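Haloacid dehalogenase-like hydrolase (Bacteroides thetaiotaomicron, PDB 2RAV) is probably a magnesium-dependent phosphatase of the haloacid dehalogenase superfamily, which holds a magnesium ion and a tungstate ligand in its active site. Local coordinates at residues Ile105-His110 with Val147-Pro152. The protein carries 1 engineered substitution. Residues are numbered along the deposited sequence; the frame is centred on the assembly and turned at random.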
ATOM      1  N   ILE A 105       1.820 -13.250  -7.027  1.00 12.14           N
ATOM      2  CA  ILE A 105       0.822 -13.367  -5.977  1.00 11.99           C
ATOM      3  C   ILE A 105      -0.539 -12.981  -6.576  1.00 12.04           C
ATOM      4  O   ILE A 105      -0.626 -11.990  -7.316  1.00 12.32           O
ATOM      5  CB  ILE A 105       1.176 -12.507  -4.783  1.00 12.21           C
ATOM      6  CG1 ILE A 105       2.475 -13.001  -4.111  1.00 14.17           C
ATOM      7  CG2 ILE A 105       0.057 -12.396  -3.776  1.00 14.36           C
ATOM      8  CD1 ILE A 105       3.077 -12.022  -3.114  1.00 16.75           C
ATOM      9  N   PHE A 106      -1.563 -13.723  -6.241  1.00 11.40           N
ATOM     10  CA  PHE A 106      -2.936 -13.428  -6.666  1.00 10.91           C
ATOM     11  C   PHE A 106      -3.776 -13.310  -5.402  1.00 10.99           C
ATOM     12  O   PHE A 106      -3.916 -14.278  -4.637  1.00 11.58           O
ATOM     13  CB  PHE A 106      -3.478 -14.525  -7.559  1.00 11.34           C
ATOM     14  CG  PHE A 106      -2.742 -14.655  -8.880  1.00 11.79           C
ATOM     15  CD1 PHE A 106      -1.552 -15.363  -8.965  1.00 12.04           C
ATOM     16  CD2 PHE A 106      -3.243 -14.071 -10.043  1.00 12.66           C
ATOM     17  CE1 PHE A 106      -0.887 -15.444 -10.168  1.00 12.29           C
ATOM     18  CE2 PHE A 106      -2.573 -14.162 -11.212  1.00 13.16           C
ATOM     19  CZ  PHE A 106      -1.379 -14.839 -11.282  1.00 13.08           C
ATOM     20  N   VAL A 107      -4.383 -12.152  -5.218  1.00 11.21           N
ATOM     21  CA  VAL A 107      -5.168 -11.862  -4.022  1.00 10.93           C
ATOM     22  C   VAL A 107      -6.637 -11.815  -4.384  1.00 10.73           C
ATOM     23  O   VAL A 107      -7.053 -11.048  -5.233  1.00 11.94           O
ATOM     24  CB  VAL A 107      -4.746 -10.521  -3.403  1.00 12.13           C
ATOM     25  CG1 VAL A 107      -5.392 -10.476  -2.002  1.00 14.92           C
ATOM     26  CG2 VAL A 107      -3.245 -10.320  -3.369  1.00 13.38           C
ATOM     27  N   GLU A 108      -7.427 -12.630  -3.701  1.00 12.09           N
ATOM     28  CA  GLU A 108      -8.874 -12.631  -3.744  1.00 12.54           C
ATOM     29  C   GLU A 108      -9.401 -11.955  -2.497  1.00 12.86           C
ATOM     30  O   GLU A 108      -8.648 -11.602  -1.570  1.00 14.77           O
ATOM     31  CB  GLU A 108      -9.370 -14.079  -3.806  1.00 12.90           C
ATOM     32  CG  GLU A 108      -8.934 -14.849  -5.040  1.00 12.94           C
ATOM     33  CD  GLU A 108      -9.175 -16.315  -4.779  1.00 13.96           C
ATOM     34  OE1 GLU A 108     -10.252 -16.841  -5.030  1.00 17.77           O
ATOM     35  OE2 GLU A 108      -8.223 -16.959  -4.311  1.00 17.80           O
ATOM     36  N   GLU A 109     -10.722 -11.721  -2.409  1.00 13.49           N
ATOM     37  CA  GLU A 109     -11.281 -11.058  -1.217  1.00 14.54           C
ATOM     38  C   GLU A 109     -10.944 -11.792   0.076  1.00 16.18           C
ATOM     39  O   GLU A 109     -10.588 -11.160   1.069  1.00 19.48           O
ATOM     40  CB  GLU A 109     -12.770 -10.892  -1.379  1.00 15.25           C
ATOM     41  CG  GLU A 109     -13.352 -10.083  -0.246  1.00 17.86           C
ATOM     42  CD  GLU A 109     -14.750  -9.611  -0.336  1.00 19.70           C
ATOM     43  OE1 GLU A 109     -15.162  -8.688   0.439  1.00 20.14           O
ATOM     44  OE2 GLU A 109     -15.526 -10.177  -1.147  1.00 24.56           O
ATOM     45  N   HIS A 110     -11.042 -13.146   0.041  1.00 17.09           N
ATOM     46  CA  HIS A 110     -10.877 -13.960   1.221  1.00 20.38           C
ATOM     47  C   HIS A 110      -9.894 -15.142   1.062  1.00 18.08           C
ATOM     48  O   HIS A 110      -9.965 -16.126   1.782  1.00 23.32           O
ATOM     49  CB  HIS A 110     -12.238 -14.503   1.681  1.00 27.54           C
ATOM     50  CG  HIS A 110     -13.186 -13.445   2.092  1.00 30.04           C
ATOM     51  ND1 HIS A 110     -12.944 -12.556   3.145  1.00 33.78           N
ATOM     52  CD2 HIS A 110     -14.421 -13.183   1.593  1.00 31.16           C
ATOM     53  CE1 HIS A 110     -14.016 -11.762   3.246  1.00 35.53           C
ATOM     54  NE2 HIS A 110     -14.922 -12.116   2.340  1.00 33.65           N
ATOM     55  N   VAL A 147      -9.868 -11.904  -9.010  1.00 11.52           N
ATOM     56  CA  VAL A 147      -8.667 -11.366  -8.391  1.00 11.05           C
ATOM     57  C   VAL A 147      -8.803  -9.849  -8.205  1.00 10.81           C
ATOM     58  O   VAL A 147      -9.139  -9.114  -9.144  1.00 12.18           O
ATOM     59  CB  VAL A 147      -7.447 -11.718  -9.272  1.00 11.94           C
ATOM     60  CG1 VAL A 147      -6.179 -11.077  -8.704  1.00 12.70           C
ATOM     61  CG2 VAL A 147      -7.270 -13.218  -9.386  1.00 13.44           C
ATOM     62  N   ILE A 148      -8.503  -9.394  -7.011  1.00 10.68           N
ATOM     63  CA  ILE A 148      -8.499  -7.992  -6.625  1.00 10.72           C
ATOM     64  C   ILE A 148      -7.153  -7.329  -6.921  1.00 10.73           C
ATOM     65  O   ILE A 148      -7.061  -6.180  -7.316  1.00 11.45           O
ATOM     66  CB  ILE A 148      -8.953  -7.814  -5.170  1.00 12.10           C
ATOM     67  CG1 ILE A 148     -10.293  -8.489  -4.923  1.00 12.81           C
ATOM     68  CG2 ILE A 148      -9.028  -6.325  -4.813  1.00 13.10           C
ATOM     69  CD1 ILE A 148     -10.866  -8.334  -3.530  1.00 15.88           C
ATOM     70  N   GLN A 149      -6.076  -8.050  -6.616  1.00 10.81           N
ATOM     71  CA  GLN A 149      -4.738  -7.549  -6.822  1.00 10.49           C
ATOM     72  C   GLN A 149      -3.818  -8.673  -7.254  1.00 10.34           C
ATOM     73  O   GLN A 149      -3.912  -9.799  -6.728  1.00 11.44           O
ATOM     74  CB  GLN A 149      -4.153  -6.885  -5.570  1.00 11.42           C
ATOM     75  CG  GLN A 149      -2.759  -6.317  -5.736  1.00 12.02           C
ATOM     76  CD  GLN A 149      -2.289  -5.441  -4.546  1.00 14.84           C
ATOM     77  OE1 GLN A 149      -2.516  -4.211  -4.630  1.00 18.65           O
ATOM     78  NE2 GLN A 149      -1.772  -6.132  -3.559  1.00 23.77           N
ATOM     79  N   MET A 150      -2.917  -8.369  -8.187  1.00 10.73           N
ATOM     80  CA  MET A 150      -1.836  -9.293  -8.500  1.00 11.37           C
ATOM     81  C   MET A 150      -0.513  -8.613  -8.129  1.00 11.20           C
ATOM     82  O   MET A 150      -0.353  -7.412  -8.384  1.00 13.46           O
ATOM     83  CB  MET A 150      -1.801  -9.650  -9.963  1.00 13.54           C
ATOM     84  CG  MET A 150      -2.984 -10.343 -10.444  1.00 14.04           C
ATOM     85  SD  MET A 150      -2.940 -10.698 -12.232  1.00 15.06           S
ATOM     86  CE  MET A 150      -3.053  -9.161 -12.969  1.00 13.99           C
ATOM     87  N   THR A 151       0.433  -9.370  -7.610  1.00 11.82           N
ATOM     88  CA  THR A 151       1.771  -8.854  -7.350  1.00 11.97           C
ATOM     89  C   THR A 151       2.749  -9.708  -8.067  1.00 12.11           C
ATOM     90  O   THR A 151       3.291 -10.691  -7.518  1.00 12.39           O
ATOM     91  CB  THR A 151       2.035  -8.754  -5.835  1.00 13.33           C
ATOM     92  OG1 THR A 151       1.012  -7.894  -5.291  1.00 14.58           O
ATOM     93  CG2 THR A 151       3.426  -8.197  -5.553  1.00 14.89           C
ATOM     94  N   PRO A 152       3.033  -9.398  -9.347  1.00 12.30           N
ATOM     95  CA  PRO A 152       4.064 -10.089 -10.092  1.00 12.91           C
ATOM     96  C   PRO A 152       5.446  -9.627  -9.682  1.00 13.21           C
ATOM     97  O   PRO A 152       5.700  -8.431  -9.505  1.00 14.07           O
ATOM     98  CB  PRO A 152       3.760  -9.716 -11.568  1.00 13.21           C
ATOM     99  CG  PRO A 152       3.148  -8.318 -11.418  1.00 12.58           C
ATOM    100  CD  PRO A 152       2.298  -8.440 -10.173  1.00 12.04           C
TER
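Phe106 and Met150 meet on the tightly packed face of two antiparallel strands, 105-107 and 149-152. Met150 SD lies 3.6 Å from Phe106 CE2, oblique to the ring, in a Met-aromatic contact. Met150 CG is anti to its carbonyl carbon (chi1 -63°), which brings CG and SD up to CD2 and CE2 of the Phe106 ring. Val147 CG2 closes on the ring edge, 4.2 Å from Phe106 CD2. Ala94 and Met93 of helix 87-100 cover this side. With an alanine here in place of Phe106, the Met150 sulfur would probably lose its aromatic partner and a gap would open beside Val147. Ile105 and Thr151 form a hydrogen-bonded pair, Thr151 N 2.8 Å from Ile105 O. Strand 105-107 lies between 149-152 and 112-115, and 149-152 bonds in turn to strand 178-182. This sheet is separate from the Rossmann-like core sheet, consistent with the cap domain of Cof-type phosphatases. Beyond Phe106-Met150 comes a classic beta bulge: Ile148 and Gln149 both face Val107. Val107 N is 2.8 Å from Gln149 O, and Val107 O takes a 2.8 Å bond from Ile148 N. On the other face Val107 CG2 is 4.2 Å from Gln149 CB. Gln149 NE2 bonds Gly44 O, in the tungstate pocket, and OE1 bonds Asn69 ND2. Packing is looser past the bulge, where partly exposed Glu109 rests its CB on Ile148 CD1 at 3.8 Å. The Glu109 carboxylate leads away, OE1 hydrogen-bonded to Tyr72 OH and OE2 salt-bridged to Lys82.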